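PDB 3K0Z: putative polyketide cyclase from Bacillus cereus, which is of unconfirmed function but, as a lipoprotein-annotated member of the SnoaL-like family of the NTF2 clan, may act as a polyketide cyclase. Local coordinates for residues P17-M22 and C95-L100; T108-F113 and F125-L130. All blocks are in the same frame, centred on the assembly; numbering follows the deposited sequence.

How the contacts relate
Contact 1 and contact 2 lie in one mixed sheet, their centres about 9 Å apart. Its strands run in the order 22-24, 93-103, 106-117, 120-133, 136-144, 63-65, so contact 1 sits at one margin, where the loop 17-22 enters the outermost strand, and contact 2 lies two strands further in. Strands 93-103 and 106-117, consecutive in the chain, join them: Glu-98 N is 2.7 Å from Arg-110 O, a probable hydrogen bond, and Leu-100 packs on Ala-109. Along the chain both segments of contact 1 precede those of contact 2. Helix 30-49 packs against both, whereas the other face of contact 2, with Thr-108, Arg-110 and Ile-127, lies at the interface with the second subunit.

Contact 1: residues P17-M22 and C95-L100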
loop_
_atom_site.group_PDB
_atom_site.type_symbol
_atom_site.label_atom_id
_atom_site.label_comp_id
_atom_site.label_asym_id
_atom_site.label_seq_id
_atom_site.Cartn_x
_atom_site.Cartn_y
_atom_site.Cartn_z
ATOM N N PRO A 17 2.744 17.317 7.721
ATOM C CA PRO A 17 3.021 16.012 8.320
ATOM C C PRO A 17 4.448 15.537 8.084
ATOM O O PRO A 17 4.951 15.659 6.950
ATOM C CB PRO A 17 2.022 15.100 7.629
ATOM C CG PRO A 17 0.851 16.003 7.339
ATOM C CD PRO A 17 1.514 17.302 6.914
ATOM N N LYS A 18 5.098 15.083 9.160
ATOM C CA LYS A 18 6.451 14.568 9.116
ATOM C C LYS A 18 6.446 13.064 9.219
ATOM O O LYS A 18 5.794 12.476 10.086
ATOM C CB LYS A 18 7.309 15.205 10.189
ATOM C CG LYS A 18 7.542 16.691 9.896
ATOM C CD LYS A 18 8.358 17.350 10.945
ATOM C CE LYS A 18 8.500 18.833 10.705
ATOM N NZ LYS A 18 9.500 19.359 11.706
ATOM N N PRO A 19 7.145 12.412 8.303
ATOM C CA PRO A 19 7.195 10.953 8.397
ATOM C C PRO A 19 7.782 10.485 9.710
ATOM O O PRO A 19 8.781 11.035 10.160
ATOM C CB PRO A 19 8.114 10.562 7.254
ATOM C CG PRO A 19 8.015 11.731 6.270
ATOM C CD PRO A 19 7.916 12.930 7.160
ATOM N N LYS A 20 7.147 9.491 10.331
ATOM C CA LYS A 20 7.621 8.929 11.565
ATOM C C LYS A 20 8.814 8.006 11.321
ATOM O O LYS A 20 9.643 7.824 12.215
ATOM C CB LYS A 20 6.513 8.156 12.280
ATOM C CG LYS A 20 5.388 9.022 12.763
ATOM C CD LYS A 20 4.623 8.352 13.904
ATOM C CE LYS A 20 3.218 8.926 14.018
ATOM N NZ LYS A 20 3.150 10.387 13.696
ATOM N N ALA A 21 8.882 7.423 10.127
ATOM C CA ALA A 21 10.005 6.565 9.693
ATOM C C ALA A 21 10.180 6.777 8.190
ATOM O O ALA A 21 9.214 7.097 7.484
ATOM C CB ALA A 21 9.719 5.091 10.014
HETATM N N MSE A 22 11.409 6.663 7.706
HETATM C CA MSE A 22 11.693 6.794 6.284
HETATM C C MSE A 22 12.848 5.937 5.868
HETATM O O MSE A 22 13.804 5.804 6.626
HETATM C CB MSE A 22 12.158 8.221 5.936
HETATM C CG MSE A 22 11.129 9.207 5.756
HETATM SE SE MSE A 22 11.835 10.916 5.068
HETATM C CE MSE A 22 12.865 11.441 6.371
ATOM N N CYS A 95 -4.503 13.412 9.469
ATOM C CA CYS A 95 -3.670 12.486 8.680
ATOM C C CYS A 95 -2.203 12.601 9.112
ATOM O O CYS A 95 -1.702 13.712 9.184
ATOM C CB CYS A 95 -3.794 12.874 7.206
ATOM S SG CYS A 95 -2.763 11.882 6.103
ATOM N N GLU A 96 -1.551 11.462 9.385
ATOM C CA GLU A 96 -0.134 11.384 9.719
ATOM C C GLU A 96 0.572 10.378 8.807
ATOM O O GLU A 96 -0.040 9.412 8.362
ATOM C CB GLU A 96 0.011 10.962 11.159
ATOM C CG GLU A 96 -0.418 12.015 12.143
ATOM C CD GLU A 96 0.174 11.736 13.561
ATOM O OE1 GLU A 96 -0.102 10.676 14.160
ATOM O OE2 GLU A 96 0.960 12.578 14.046
ATOM N N ILE A 97 1.833 10.643 8.489
ATOM C CA ILE A 97 2.648 9.758 7.686
ATOM C C ILE A 97 3.433 8.818 8.635
ATOM O O ILE A 97 4.336 9.253 9.409
ATOM C CB ILE A 97 3.670 10.568 6.778
ATOM C CG1 ILE A 97 2.975 11.615 5.892
ATOM C CG2 ILE A 97 4.584 9.597 5.949
ATOM C CD1 ILE A 97 3.976 12.593 5.181
ATOM N N GLU A 98 3.053 7.551 8.622
ATOM C CA GLU A 98 3.744 6.558 9.406
ATOM C C GLU A 98 5.071 6.109 8.814
ATOM O O GLU A 98 6.041 5.879 9.550
ATOM C CB GLU A 98 2.875 5.341 9.674
ATOM C CG GLU A 98 1.570 5.650 10.384
ATOM C CD GLU A 98 1.770 6.151 11.798
ATOM O OE1 GLU A 98 2.681 5.652 12.473
ATOM O OE2 GLU A 98 1.042 7.056 12.229
ATOM N N ASP A 99 5.158 6.002 7.510
ATOM C CA ASP A 99 6.384 5.510 6.905
ATOM C C ASP A 99 6.419 6.014 5.455
ATOM O O ASP A 99 5.376 6.173 4.822
ATOM C CB ASP A 99 6.432 3.991 7.028
ATOM C CG ASP A 99 7.829 3.381 6.750
ATOM O OD1 ASP A 99 8.830 4.107 6.590
ATOM O OD2 ASP A 99 7.886 2.122 6.671
ATOM N N LEU A 100 7.603 6.393 5.008
ATOM C CA LEU A 100 7.847 6.840 3.658
ATOM C C LEU A 100 9.039 6.112 3.052
ATOM O O LEU A 100 10.173 6.208 3.586
ATOM C CB LEU A 100 8.120 8.345 3.687
ATOM C CG LEU A 100 7.704 9.172 2.510
ATOM C CD1 LEU A 100 6.122 9.128 2.322
ATOM C CD2 LEU A 100 8.274 10.602 2.630
HETATM O O HOH W 1 3.074 12.635 10.214
#
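Main-chain bonds fix how Pro-17 to Met-22 runs beside Cys-95 to Leu-100. Lys-20 N donates to Ile-97 O (3.0 Å, 152° at the hydrogen), and Leu-100 N donates to Ala-21 O at 3.0 Å. A water bridges the loop carbonyl Lys-18 O and the strand amide Ile-97 N, donating to the first and accepting from the second. Lys-20 makes the charged contact: its chain, extended as far as CE and then bent at chi4 (-35°), runs beside Glu-98. In the conformer given, NZ comes 3.1 Å from Glu-96 OE2, a salt bridge whose hydrogen bond is weak; a second conformer of the lysine makes it tentative. Glu-98 OE2 bonds Ser-112, and Asp-99 OD2 reaches Lys-106 of the second subunit. Apolar packing centres on Ile-97: Pro-17 CB approaches its CG1 at 4.0 Å, while Pro-19 lies alongside, CB against CG2 at 3.9 Å. Pro-19 CG also meets Leu-100 CD2, and Met-22 (present as selenomethionine) packs CG on Leu-100 CB. The backbones of Glu-98 and Asp-99 both hydrogen-bond to Arg-110 of strand 106-117, a classic beta bulge, and the parallel bridge of Met-22 with Leu-100 begins the sheet's edge strand.

Contact 2: residues T108-F113 and F125-L130; sequences TARLSF and FAIDIL
Leu-111 and Asp-128 cross at about a right angle on one face of an antiparallel beta hairpin, formed by strands 106-117 and 120-133 in the curved sheet of the NTF2-like fold. The axes of the two segments approach to 4.6 Å at 159°. Leu-111 CD2 lies over the carboxylate, 3.7 Å from Asp-128 OD1, while OD2 is hydrogen-bonded to Tyr-44 of helix 30-49, which gives this buried acid a polar partner. On the same face Phe-113 turns the edge of its ring to Ala-126: the methyl CB lies in the ring plane, 3.9 Å from CE2. On the opposite face, that of Thr-108, Arg-110 and Ile-127, Thr-108 and Ile-127 lie side by side and point the same way, their CG2 methyls 3.9 Å apart. With Thr-108 OG1 opposite the carbonyl carbon (chi1 -56°), the methyl is trans to N; OG1 hydrogen-bonds to OG1 of Thr-108 in the second subunit. Arg-110, bent at chi3, carries its guanidinium group to a cation-pi contact with Trp-141 of the second subunit. Paired backbone bonds join Ala-109 to Asp-128 and Leu-111 to Ala-126. The straightest runs from Leu-111 N to Ala-126 O, 2.8 Å long and 172° at the hydrogen.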
loop_
_atom_site.group_PDB
_atom_site.type_symbol
_atom_site.label_atom_id
_atom_site.label_comp_id
_atom_site.label_asym_id
_atom_site.label_seq_id
_atom_site.Cartn_x
_atom_site.Cartn_y
_atom_site.Cartn_z
ATOM N N THR A 108 6.482 5.331 -1.586
ATOM C CA THR A 108 5.393 4.622 -0.915
ATOM C C THR A 108 5.161 5.316 0.396
ATOM O O THR A 108 6.126 5.542 1.130
ATOM C CB THR A 108 5.777 3.197 -0.600
ATOM O OG1 THR A 108 6.171 2.530 -1.819
ATOM C CG2 THR A 108 4.581 2.486 0.064
ATOM N N ALA A 109 3.912 5.658 0.677
ATOM C CA ALA A 109 3.535 6.238 1.959
ATOM C C ALA A 109 2.552 5.333 2.668
ATOM O O ALA A 109 1.591 4.846 2.027
ATOM C CB ALA A 109 2.894 7.682 1.778
ATOM N N ARG A 110 2.770 5.133 3.974
ATOM C CA ARG A 110 1.800 4.470 4.805
ATOM C C ARG A 110 1.235 5.528 5.746
ATOM O O ARG A 110 1.986 6.164 6.518
ATOM C CB ARG A 110 2.422 3.319 5.601
ATOM C CG ARG A 110 1.483 2.612 6.533
ATOM C CD ARG A 110 2.088 1.296 7.111
ATOM N NE ARG A 110 3.245 1.494 7.981
ATOM C CZ ARG A 110 3.183 1.816 9.262
ATOM N NH1 ARG A 110 2.031 2.068 9.845
ATOM N NH2 ARG A 110 4.305 1.931 9.960
ATOM N N LEU A 111 -0.072 5.683 5.711
ATOM C CA LEU A 111 -0.772 6.739 6.453
ATOM C C LEU A 111 -1.636 6.241 7.594
ATOM O O LEU A 111 -2.067 5.077 7.584
ATOM C CB LEU A 111 -1.669 7.519 5.491
ATOM C CG LEU A 111 -1.040 8.221 4.263
ATOM C CD1 LEU A 111 0.331 8.986 4.577
ATOM C CD2 LEU A 111 -0.915 7.297 3.023
ATOM N N SER A 112 -1.816 7.088 8.620
ATOM C CA SER A 112 -2.788 6.828 9.680
ATOM C C SER A 112 -3.772 8.002 9.665
ATOM O O SER A 112 -3.357 9.161 9.523
ATOM C CB SER A 112 -2.125 6.645 11.057
ATOM O OG SER A 112 -1.212 7.693 11.303
ATOM N N PHE A 113 -5.063 7.687 9.695
ATOM C CA PHE A 113 -6.123 8.684 9.756
ATOM C C PHE A 113 -6.851 8.465 11.069
ATOM O O PHE A 113 -7.343 7.349 11.332
ATOM C CB PHE A 113 -7.117 8.504 8.615
ATOM C CG PHE A 113 -6.602 8.944 7.287
ATOM C CD1 PHE A 113 -6.758 10.273 6.870
ATOM C CD2 PHE A 113 -5.978 8.038 6.442
ATOM C CE1 PHE A 113 -6.270 10.682 5.635
ATOM C CE2 PHE A 113 -5.495 8.441 5.190
ATOM C CZ PHE A 113 -5.626 9.771 4.804
ATOM N N PHE A 125 -6.067 3.054 8.445
ATOM C CA PHE A 125 -4.853 3.295 7.683
ATOM C C PHE A 125 -5.002 3.246 6.157
ATOM O O PHE A 125 -6.021 2.806 5.614
ATOM C CB PHE A 125 -3.755 2.361 8.163
ATOM C CG PHE A 125 -3.816 0.999 7.580
ATOM C CD1 PHE A 125 -4.597 0.032 8.149
ATOM C CD2 PHE A 125 -3.043 0.662 6.463
ATOM C CE1 PHE A 125 -4.654 -1.250 7.629
ATOM C CE2 PHE A 125 -3.087 -0.621 5.937
ATOM C CZ PHE A 125 -3.935 -1.578 6.545
ATOM N N ALA A 126 -3.972 3.744 5.465
ATOM C CA ALA A 126 -3.950 3.732 3.998
ATOM C C ALA A 126 -2.503 3.473 3.559
ATOM O O ALA A 126 -1.549 3.720 4.325
ATOM C CB ALA A 126 -4.468 5.071 3.448
ATOM N N ILE A 127 -2.346 2.958 2.347
ATOM C CA ILE A 127 -1.029 2.855 1.692
ATOM C C ILE A 127 -1.159 3.432 0.275
ATOM O O ILE A 127 -2.115 3.085 -0.458
ATOM C CB ILE A 127 -0.465 1.397 1.592
ATOM C CG1 ILE A 127 -0.437 0.701 2.961
ATOM C CG2 ILE A 127 0.934 1.476 0.985
ATOM C CD1 ILE A 127 -0.053 -0.791 2.942
ATOM N N ASP A 128 -0.217 4.308 -0.103
ATOM C CA ASP A 128 -0.233 4.951 -1.400
ATOM C C ASP A 128 1.095 4.754 -2.071
ATOM O O ASP A 128 2.132 4.790 -1.411
ATOM C CB ASP A 128 -0.388 6.469 -1.309
ATOM C CG ASP A 128 -1.673 6.942 -0.632
ATOM O OD1 ASP A 128 -2.469 6.129 -0.080
ATOM O OD2 ASP A 128 -1.905 8.179 -0.682
ATOM N N ILE A 129 1.061 4.581 -3.380
ATOM C CA ILE A 129 2.266 4.558 -4.203
ATOM C C ILE A 129 2.158 5.788 -5.120
ATOM O O ILE A 129 1.197 5.927 -5.896
ATOM C CB ILE A 129 2.389 3.296 -5.056
ATOM C CG1 ILE A 129 2.562 2.067 -4.145
ATOM C CG2 ILE A 129 3.589 3.452 -6.019
ATOM C CD1 ILE A 129 2.307 0.744 -4.847
ATOM N N LEU A 130 3.145 6.660 -5.001
ATOM C CA LEU A 130 3.199 7.906 -5.769
ATOM C C LEU A 130 4.320 7.872 -6.805
ATOM O O LEU A 130 5.418 7.472 -6.480
ATOM C CB LEU A 130 3.469 9.048 -4.814
ATOM C CG LEU A 130 2.620 9.208 -3.556
ATOM C CD1 LEU A 130 3.287 10.315 -2.707
ATOM C CD2 LEU A 130 1.143 9.510 -3.789
#